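PDB 3NRH: DUF5063 domain-containing protein from Bacteroides fragilis, which is of unknown function but folds into a predominantly alpha-helical chain, two copies of which make up the assembly. Local coordinates for residues T18-F23 with Q121-F126; P47-K52 with Q155-T160; E77-N82 with D115-Y120. One frame throughout, in Å; residues are numbered along the deposited sequence.

Contact 1: residues T18-F23 with Q121-F126; sequences TVAAEF and QDIKDF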
loop_
_atom_site.group_PDB
_atom_site.type_symbol
_atom_site.label_atom_id
_atom_site.label_comp_id
_atom_site.label_asym_id
_atom_site.label_seq_id
_atom_site.Cartn_x
_atom_site.Cartn_y
_atom_site.Cartn_z
ATOM N N THR A 18 0.656 -16.011 5.680
ATOM C CA THR A 18 0.797 -16.336 4.265
ATOM C C THR A 18 1.521 -15.250 3.463
ATOM O O THR A 18 2.462 -15.545 2.723
ATOM C CB THR A 18 -0.575 -16.610 3.632
ATOM O OG1 THR A 18 -1.184 -17.714 4.310
ATOM C CG2 THR A 18 -0.430 -16.950 2.149
ATOM N N VAL A 19 1.105 -13.995 3.598
ATOM C CA VAL A 19 1.775 -12.939 2.843
ATOM C C VAL A 19 3.177 -12.680 3.391
ATOM O O VAL A 19 4.090 -12.350 2.636
ATOM C CB VAL A 19 0.960 -11.618 2.844
ATOM C CG1 VAL A 19 0.782 -11.110 4.259
ATOM C CG2 VAL A 19 1.658 -10.576 1.963
ATOM N N ALA A 20 3.347 -12.830 4.703
ATOM C CA ALA A 20 4.653 -12.620 5.324
ATOM C C ALA A 20 5.663 -13.618 4.746
ATOM O O ALA A 20 6.797 -13.260 4.425
ATOM C CB ALA A 20 4.550 -12.786 6.839
ATOM N N ALA A 21 5.244 -14.872 4.609
ATOM C CA ALA A 21 6.120 -15.902 4.060
ATOM C C ALA A 21 6.416 -15.619 2.587
ATOM O O ALA A 21 7.547 -15.799 2.125
ATOM C CB ALA A 21 5.472 -17.286 4.216
ATOM N N GLU A 22 5.401 -15.183 1.847
ATOM C CA GLU A 22 5.588 -14.868 0.433
ATOM C C GLU A 22 6.578 -13.715 0.297
ATOM O O GLU A 22 7.416 -13.710 -0.605
ATOM C CB GLU A 22 4.251 -14.482 -0.211
ATOM C CG GLU A 22 3.196 -15.583 -0.147
ATOM C CD GLU A 22 3.303 -16.584 -1.278
ATOM O OE1 GLU A 22 4.420 -17.077 -1.545
ATOM O OE2 GLU A 22 2.261 -16.885 -1.900
ATOM N N PHE A 23 6.473 -12.739 1.194
ATOM C CA PHE A 23 7.364 -11.578 1.191
ATOM C C PHE A 23 8.810 -12.009 1.465
ATOM O O PHE A 23 9.728 -11.650 0.727
ATOM C CB PHE A 23 6.912 -10.574 2.265
ATOM C CG PHE A 23 7.892 -9.449 2.505
ATOM C CD1 PHE A 23 8.045 -8.427 1.569
ATOM C CD2 PHE A 23 8.643 -9.405 3.678
ATOM C CE1 PHE A 23 8.937 -7.370 1.802
ATOM C CE2 PHE A 23 9.536 -8.354 3.922
ATOM C CZ PHE A 23 9.681 -7.335 2.982
ATOM N N GLN A 121 13.844 -8.243 8.590
ATOM C CA GLN A 121 14.284 -8.678 9.907
ATOM C C GLN A 121 13.093 -8.947 10.820
ATOM O O GLN A 121 13.045 -9.968 11.503
ATOM C CB GLN A 121 15.201 -7.636 10.546
ATOM C CG GLN A 121 15.901 -8.129 11.806
ATOM C CD GLN A 121 16.842 -7.095 12.389
ATOM O OE1 GLN A 121 17.604 -6.458 11.662
ATOM N NE2 GLN A 121 16.805 -6.932 13.707
ATOM N N ASP A 122 12.129 -8.037 10.846
ATOM C CA ASP A 122 10.964 -8.248 11.703
ATOM C C ASP A 122 10.040 -9.349 11.198
ATOM O O ASP A 122 9.582 -10.182 11.976
ATOM C CB ASP A 122 10.169 -6.955 11.870
ATOM C CG ASP A 122 10.490 -6.242 13.175
ATOM O OD1 ASP A 122 10.321 -6.858 14.254
ATOM O OD2 ASP A 122 10.909 -5.071 13.124
ATOM N N ILE A 123 9.775 -9.368 9.898
ATOM C CA ILE A 123 8.876 -10.380 9.341
ATOM C C ILE A 123 9.463 -11.792 9.402
ATOM O O ILE A 123 8.784 -12.735 9.811
ATOM C CB ILE A 123 8.506 -10.054 7.878
ATOM C CG1 ILE A 123 7.961 -8.624 7.786
ATOM C CG2 ILE A 123 7.453 -11.048 7.369
ATOM C CD1 ILE A 123 6.735 -8.376 8.646
ATOM N N LYS A 124 10.725 -11.935 9.002
ATOM C CA LYS A 124 11.383 -13.244 9.004
ATOM C C LYS A 124 11.497 -13.845 10.407
ATOM O O LYS A 124 11.283 -15.046 10.594
ATOM C CB LYS A 124 12.778 -13.133 8.383
ATOM C CG LYS A 124 13.549 -14.454 8.298
ATOM C CD LYS A 124 12.873 -15.454 7.368
ATOM C CE LYS A 124 13.714 -16.721 7.212
ATOM N NZ LYS A 124 13.124 -17.667 6.214
ATOM N N ASP A 125 11.842 -13.020 11.392
ATOM C CA ASP A 125 11.966 -13.519 12.761
ATOM C C ASP A 125 10.627 -14.072 13.232
ATOM O O ASP A 125 10.567 -15.102 13.910
ATOM C CB ASP A 125 12.431 -12.410 13.712
ATOM C CG ASP A 125 13.925 -12.149 13.623
ATOM O OD1 ASP A 125 14.639 -12.949 12.982
ATOM O OD2 ASP A 125 14.391 -11.146 14.208
ATOM N N PHE A 126 9.554 -13.384 12.855
ATOM C CA PHE A 126 8.213 -13.800 13.228
ATOM C C PHE A 126 7.782 -15.136 12.600
ATOM O O PHE A 126 7.392 -16.060 13.314
ATOM C CB PHE A 126 7.202 -12.717 12.841
ATOM C CG PHE A 126 5.782 -13.200 12.830
ATOM C CD1 PHE A 126 5.183 -13.674 13.994
ATOM C CD2 PHE A 126 5.056 -13.228 11.644
ATOM C CE1 PHE A 126 3.878 -14.171 13.974
ATOM C CE2 PHE A 126 3.752 -13.723 11.613
ATOM C CZ PHE A 126 3.164 -14.196 12.783
#
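Ala20 and Ile123 bring the two helical backbones closest, with Ala20 CA 6.2 Å from Ile123 CA. This is helix-on-helix packing in the core of a predominantly helical fold. Helix 11-28 supplies residues 18-23 and helix 112-131 supplies residues 121-126. Ile123 is the hub, and its two branches do different work.

The CG2 methyl faces Ala20. It lies anti to the backbone N of Ile123, while CG1 stands beside that N (chi1 -53°). The methyl carbon meets Ala20 CB at 3.4 Å, tighter than a usual van der Waals contact. The small alanine lets the two helices come this near, and packing at this point is tight. The CG1 branch serves Phe23, one turn further along helix 11-28. Phe23 CE2 lies 4.2 Å from Ile123 CG1. The two side chains cross at about a right angle, and the methylene meets the ring obliquely. Phe23 reaches this place because its CG is anti to the backbone N (chi1 170°), which swings the ring toward helix 112-131.

No hydrogen bond crosses between the two segments. The contact is purely apolar, and its three touching residues are buried.

Neighbouring helices complete the core. Ile123 also packs on Trp153 of helix 135-169, and Phe23 rests on Ile45 and Leu46 of helix 35-54. Nearby, Lys124 NZ makes a salt bridge to Glu28 of helix 11-28, so the same two helices are also tied by charge.

Inside helix 11-28, Phe23 N bonds to Val19 O at 2.8 Å. The CG2 methyl of Ile123 touches backbone as well as side chain: it sits 3.7 Å from Ala20 O.

Contact 2: residues P47-K52 with Q155-T160; sequences PLLYLK and QKLVNT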
loop_
_atom_site.group_PDB
_atom_site.type_symbol
_atom_site.label_atom_id
_atom_site.label_comp_id
_atom_site.label_asym_id
_atom_site.label_seq_id
_atom_site.Cartn_x
_atom_site.Cartn_y
_atom_site.Cartn_z
ATOM N N PRO A 47 1.796 -3.698 -0.473
ATOM C CA PRO A 47 0.487 -3.216 -0.019
ATOM C C PRO A 47 -0.346 -4.305 0.651
ATOM O O PRO A 47 -1.117 -4.030 1.573
ATOM C CB PRO A 47 -0.155 -2.673 -1.300
ATOM C CG PRO A 47 0.500 -3.473 -2.395
ATOM C CD PRO A 47 1.942 -3.554 -1.935
ATOM N N LEU A 48 -0.190 -5.541 0.193
ATOM C CA LEU A 48 -0.937 -6.643 0.785
ATOM C C LEU A 48 -0.394 -6.928 2.184
ATOM O O LEU A 48 -1.154 -7.228 3.102
ATOM C CB LEU A 48 -0.827 -7.898 -0.085
ATOM C CG LEU A 48 -1.640 -9.106 0.402
ATOM C CD1 LEU A 48 -3.110 -8.738 0.554
ATOM C CD2 LEU A 48 -1.470 -10.243 -0.581
ATOM N N LEU A 49 0.923 -6.832 2.340
ATOM C CA LEU A 49 1.552 -7.071 3.633
ATOM C C LEU A 49 1.092 -6.006 4.630
ATOM O O LEU A 49 0.790 -6.311 5.788
ATOM C CB LEU A 49 3.079 -7.050 3.489
ATOM C CG LEU A 49 3.933 -7.304 4.737
ATOM C CD1 LEU A 49 3.657 -8.691 5.296
ATOM C CD2 LEU A 49 5.411 -7.164 4.376
ATOM N N TYR A 50 1.026 -4.759 4.175
ATOM C CA TYR A 50 0.592 -3.662 5.033
ATOM C C TYR A 50 -0.860 -3.879 5.462
ATOM O O TYR A 50 -1.208 -3.739 6.639
ATOM C CB TYR A 50 0.704 -2.325 4.291
ATOM C CG TYR A 50 0.420 -1.137 5.179
ATOM C CD1 TYR A 50 1.442 -0.513 5.892
ATOM C CD2 TYR A 50 -0.885 -0.683 5.365
ATOM C CE1 TYR A 50 1.171 0.535 6.777
ATOM C CE2 TYR A 50 -1.169 0.356 6.249
ATOM C CZ TYR A 50 -0.137 0.958 6.952
ATOM O OH TYR A 50 -0.429 1.956 7.852
ATOM N N LEU A 51 -1.707 -4.210 4.494
ATOM C CA LEU A 51 -3.118 -4.443 4.764
ATOM C C LEU A 51 -3.332 -5.565 5.777
ATOM O O LEU A 51 -4.082 -5.407 6.737
ATOM C CB LEU A 51 -3.844 -4.772 3.461
ATOM C CG LEU A 51 -5.324 -5.141 3.556
ATOM C CD1 LEU A 51 -6.106 -4.027 4.225
ATOM C CD2 LEU A 51 -5.860 -5.406 2.146
ATOM N N LYS A 52 -2.678 -6.701 5.565
ATOM C CA LYS A 52 -2.828 -7.825 6.486
ATOM C C LYS A 52 -2.301 -7.502 7.885
ATOM O O LYS A 52 -2.867 -7.941 8.886
ATOM C CB LYS A 52 -2.136 -9.069 5.912
ATOM C CG LYS A 52 -2.788 -9.593 4.639
ATOM C CD LYS A 52 -4.279 -9.862 4.853
ATOM C CE LYS A 52 -5.006 -10.163 3.551
ATOM N NZ LYS A 52 -6.484 -10.248 3.754
ATOM N N GLN A 155 6.160 2.129 8.815
ATOM C CA GLN A 155 6.573 3.361 8.149
ATOM C C GLN A 155 7.611 3.061 7.069
ATOM O O GLN A 155 7.580 3.652 5.993
ATOM C CB GLN A 155 7.143 4.358 9.160
ATOM C CG GLN A 155 7.366 5.763 8.592
ATOM C CD GLN A 155 6.065 6.475 8.257
ATOM O OE1 GLN A 155 5.190 6.629 9.114
ATOM N NE2 GLN A 155 5.932 6.919 7.008
ATOM N N LYS A 156 8.526 2.141 7.352
ATOM C CA LYS A 156 9.544 1.781 6.372
ATOM C C LYS A 156 8.886 1.180 5.133
ATOM O O LYS A 156 9.330 1.415 4.011
ATOM C CB LYS A 156 10.537 0.785 6.970
ATOM C CG LYS A 156 11.429 1.384 8.048
ATOM C CD LYS A 156 12.368 0.346 8.629
ATOM C CE LYS A 156 13.256 0.938 9.720
ATOM N NZ LYS A 156 14.119 2.038 9.214
ATOM N N LEU A 157 7.816 0.417 5.341
ATOM C CA LEU A 157 7.095 -0.209 4.243
ATOM C C LEU A 157 6.465 0.847 3.328
ATOM O O LEU A 157 6.636 0.800 2.109
ATOM C CB LEU A 157 6.012 -1.159 4.798
ATOM C CG LEU A 157 5.223 -1.994 3.775
ATOM C CD1 LEU A 157 4.533 -3.151 4.474
ATOM C CD2 LEU A 157 4.196 -1.126 3.059
ATOM N N VAL A 158 5.745 1.807 3.906
ATOM C CA VAL A 158 5.118 2.838 3.081
ATOM C C VAL A 158 6.152 3.729 2.388
ATOM O O VAL A 158 5.951 4.144 1.243
ATOM C CB VAL A 158 4.134 3.704 3.901
ATOM C CG1 VAL A 158 2.951 2.854 4.347
ATOM C CG2 VAL A 158 4.828 4.305 5.100
ATOM N N ASN A 159 7.260 4.015 3.067
ATOM C CA ASN A 159 8.316 4.838 2.473
ATOM C C ASN A 159 8.910 4.105 1.275
ATOM O O ASN A 159 9.167 4.702 0.228
ATOM C CB ASN A 159 9.438 5.124 3.477
ATOM C CG ASN A 159 9.011 6.060 4.590
ATOM O OD1 ASN A 159 8.020 6.779 4.473
ATOM N ND2 ASN A 159 9.775 6.067 5.678
ATOM N N THR A 160 9.118 2.801 1.431
ATOM C CA THR A 160 9.686 1.986 0.364
ATOM C C THR A 160 8.727 1.882 -0.813
ATOM O O THR A 160 9.148 1.878 -1.968
ATOM C CB THR A 160 10.021 0.568 0.867
ATOM O OG1 THR A 160 10.944 0.661 1.958
ATOM C CG2 THR A 160 10.650 -0.259 -0.244
#
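Leu157 is the main bump here, and the hollow that takes it lies beside Leu49 and Tyr50. Helix 35-54 and helix 135-169 run roughly antiparallel, at 152° between the directions of their short segments. The segment axes approach to 10.4 Å, so side chains rather than backbones fill the gap.

Leu157 divides its two methyls. CD1 goes to the backbone side of the hollow, 3.9 Å from Tyr50 N, and also meets Leu49 CD2 at 4.1 Å. CD2 sits at the root of the tyrosine side chain, 3.9 Å from Tyr50 CB. The leucine points across because its CG is anti to the backbone N (chi1 -175°).

Val158 fills the space next to it. Its CG1 lies 3.8 Å from Tyr50 CE1, beside the ring and oblique to it. Tyr50 therefore has Leu157 near its base and Val158 further out along the ring.

Outside these helices, Leu157 also packs on Ile119 of helix 112-131. Tyr50 OH bonds to His165 ND1 of the second subunit, and Leu48 packs on Leu51 of that subunit.

Two side-chain bonds stay within helix 135-169. Gln155 NE2 donates to Asn159 OD1. Thr160 OG1 donates to Lys156 O at 2.7 Å, and Thr160 N reaches the same oxygen from the opposite face of its plane. No hydrogen bond joins the two segments. The chemistry implies a greasy seam between the helices, with the tyrosine carrying its one hydroxyl beyond the seam to the subunit interface.

Contact 3: residues E77-N82 with D115-Y120; sequences EVLRIN and DLADIY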
loop_
_atom_site.group_PDB
_atom_site.type_symbol
_atom_site.label_atom_id
_atom_site.label_comp_id
_atom_site.label_asym_id
_atom_site.label_seq_id
_atom_site.Cartn_x
_atom_site.Cartn_y
_atom_site.Cartn_z
ATOM N N GLU A 77 23.108 -8.560 6.199
ATOM C CA GLU A 77 24.038 -7.935 5.263
ATOM C C GLU A 77 24.021 -8.541 3.868
ATOM O O GLU A 77 24.056 -7.820 2.867
ATOM C CB GLU A 77 25.460 -7.978 5.826
ATOM C CG GLU A 77 25.706 -6.950 6.908
ATOM C CD GLU A 77 25.550 -5.531 6.391
ATOM O OE1 GLU A 77 26.290 -5.151 5.459
ATOM O OE2 GLU A 77 24.689 -4.797 6.915
ATOM N N VAL A 78 23.974 -9.863 3.794
ATOM C CA VAL A 78 23.949 -10.528 2.504
ATOM C C VAL A 78 22.694 -10.136 1.731
ATOM O O VAL A 78 22.757 -9.868 0.531
ATOM C CB VAL A 78 24.008 -12.064 2.665
ATOM C CG1 VAL A 78 23.860 -12.736 1.314
ATOM C CG2 VAL A 78 25.338 -12.466 3.309
ATOM N N LEU A 79 21.556 -10.091 2.421
ATOM C CA LEU A 79 20.303 -9.720 1.773
ATOM C C LEU A 79 20.344 -8.272 1.304
ATOM O O LEU A 79 19.970 -7.970 0.170
ATOM C CB LEU A 79 19.119 -9.899 2.725
ATOM C CG LEU A 79 17.774 -9.386 2.185
ATOM C CD1 LEU A 79 17.371 -10.174 0.949
ATOM C CD2 LEU A 79 16.712 -9.512 3.259
ATOM N N ARG A 80 20.787 -7.377 2.181
ATOM C CA ARG A 80 20.859 -5.964 1.828
ATOM C C ARG A 80 21.714 -5.747 0.588
ATOM O O ARG A 80 21.317 -5.032 -0.337
ATOM C CB ARG A 80 21.423 -5.145 2.989
ATOM C CG ARG A 80 21.545 -3.653 2.676
ATOM C CD ARG A 80 22.212 -2.884 3.824
ATOM N NE ARG A 80 23.599 -3.294 4.040
ATOM C CZ ARG A 80 24.598 -3.036 3.202
ATOM N NH1 ARG A 80 24.377 -2.361 2.079
ATOM N NH2 ARG A 80 25.825 -3.454 3.487
ATOM N N ILE A 81 22.888 -6.369 0.565
ATOM C CA ILE A 81 23.788 -6.229 -0.568
ATOM C C ILE A 81 23.178 -6.762 -1.862
ATOM O O ILE A 81 23.326 -6.147 -2.919
ATOM C CB ILE A 81 25.137 -6.933 -0.287
ATOM C CG1 ILE A 81 25.859 -6.204 0.852
ATOM C CG2 ILE A 81 25.996 -6.943 -1.542
ATOM C CD1 ILE A 81 27.123 -6.888 1.330
ATOM N N ASN A 82 22.490 -7.898 -1.793
ATOM C CA ASN A 82 21.871 -8.459 -2.989
ATOM C C ASN A 82 20.772 -7.547 -3.521
ATOM O O ASN A 82 20.646 -7.350 -4.728
ATOM C CB ASN A 82 21.295 -9.851 -2.707
ATOM C CG ASN A 82 22.372 -10.868 -2.392
ATOM O OD1 ASN A 82 23.443 -10.856 -3.003
ATOM N ND2 ASN A 82 22.095 -11.759 -1.450
ATOM N N ASP A 115 15.780 -0.467 3.713
ATOM C CA ASP A 115 14.403 -0.490 4.204
ATOM C C ASP A 115 13.846 -1.909 4.120
ATOM O O ASP A 115 13.261 -2.418 5.082
ATOM C CB ASP A 115 13.492 0.419 3.369
ATOM C CG ASP A 115 13.742 1.894 3.612
ATOM O OD1 ASP A 115 13.745 2.317 4.785
ATOM O OD2 ASP A 115 13.917 2.636 2.620
ATOM N N LEU A 116 14.013 -2.539 2.960
ATOM C CA LEU A 116 13.508 -3.893 2.766
ATOM C C LEU A 116 14.165 -4.890 3.712
ATOM O O LEU A 116 13.487 -5.742 4.283
ATOM C CB LEU A 116 13.698 -4.335 1.310
ATOM C CG LEU A 116 12.856 -3.558 0.294
ATOM C CD1 LEU A 116 13.212 -4.003 -1.125
ATOM C CD2 LEU A 116 11.376 -3.786 0.574
ATOM N N ALA A 117 15.480 -4.782 3.889
ATOM C CA ALA A 117 16.183 -5.688 4.790
ATOM C C ALA A 117 15.695 -5.476 6.225
ATOM O O ALA A 117 15.554 -6.434 6.987
ATOM C CB ALA A 117 17.696 -5.465 4.692
ATOM N N ASP A 118 15.425 -4.223 6.591
ATOM C CA ASP A 118 14.930 -3.921 7.935
ATOM C C ASP A 118 13.555 -4.546 8.163
ATOM O O ASP A 118 13.305 -5.141 9.209
ATOM C CB ASP A 118 14.834 -2.406 8.164
ATOM C CG ASP A 118 16.185 -1.760 8.394
ATOM O OD1 ASP A 118 17.184 -2.490 8.571
ATOM O OD2 ASP A 118 16.248 -0.511 8.409
ATOM N N ILE A 119 12.660 -4.403 7.187
ATOM C CA ILE A 119 11.315 -4.970 7.305
ATOM C C ILE A 119 11.451 -6.491 7.394
ATOM O O ILE A 119 10.807 -7.140 8.221
ATOM C CB ILE A 119 10.452 -4.583 6.081
ATOM C CG1 ILE A 119 10.278 -3.060 6.041
ATOM C CG2 ILE A 119 9.097 -5.283 6.138
ATOM C CD1 ILE A 119 9.636 -2.557 4.757
ATOM N N TYR A 120 12.314 -7.043 6.548
ATOM C CA TYR A 120 12.576 -8.480 6.512
ATOM C C TYR A 120 12.998 -8.997 7.890
ATOM O O TYR A 120 12.568 -10.067 8.317
ATOM C CB TYR A 120 13.677 -8.774 5.483
ATOM C CG TYR A 120 14.128 -10.220 5.418
ATOM C CD1 TYR A 120 13.462 -11.148 4.612
ATOM C CD2 TYR A 120 15.230 -10.654 6.150
ATOM C CE1 TYR A 120 13.890 -12.480 4.542
ATOM C CE2 TYR A 120 15.666 -11.978 6.086
ATOM C CZ TYR A 120 14.992 -12.887 5.283
ATOM O OH TYR A 120 15.416 -14.200 5.238
#
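The CH-pi contact is made by Leu79 and Tyr120. The CD2 methyl of Leu79 sits over one face of the Tyr120 ring, 3.6 Å from its centroid and 22° off the ring normal. It is offset toward the rim, and CD2 comes within 3.4 Å of Tyr120 CG. With chi1 at 174°, Leu79 extends away from its own N and carries CD2 over the ring, the two side chains crossing at a slant. The far end of the tyrosine is held by another helix: its OH bonds to Glu28 of helix 11-28.

Apolar packing continues at Ala117. Its CB lies 4.1 Å from Arg80 CB, and Leu79 CD2 is 4.4 Å from the same methyl. Only the base of Arg80 takes part.

The charged end of Arg80 turns away to its own helix. The chain bends at chi3, and NH2 bonds to Glu77 OE1 at 2.6 Å in a salt bridge. The carboxylate lies at the edge of the guanidinium. A second bond, NE to OE2, is weak. Charge thus stays off the apolar seam, and no hydrogen bond crosses it.

The segment axes approach to 9.1 Å at 146°, and Arg80 CA stands 5.5 Å from Ala117 CA. The small Ala117 lies at the closest point of a roughly antiparallel helix pair, which seats helix 73-87 on helix 112-131 in this mostly helical fold.

In the fold
Along the chain the segments come in the order 18-23, 47-52, 77-82, 115-120, 121-126 and 155-160. Contact 3 is nested inside the loops closed by contacts 1 and 2, while contacts 1 and 2 alternate. Contacts 1 and 3 share helix 112-131, where their segments are consecutive; their centres are about 13 Å apart. Contacts 1 and 2 lie about 12 Å apart between centres and touch through Val19 and Phe23 packed on Leu49. Contacts 2 and 3 are about 15 Å apart between centres and meet where Leu157 packs on Ile119. Together they join all five long helices into one core; of the three, only contact 2 is touched by the second subunit.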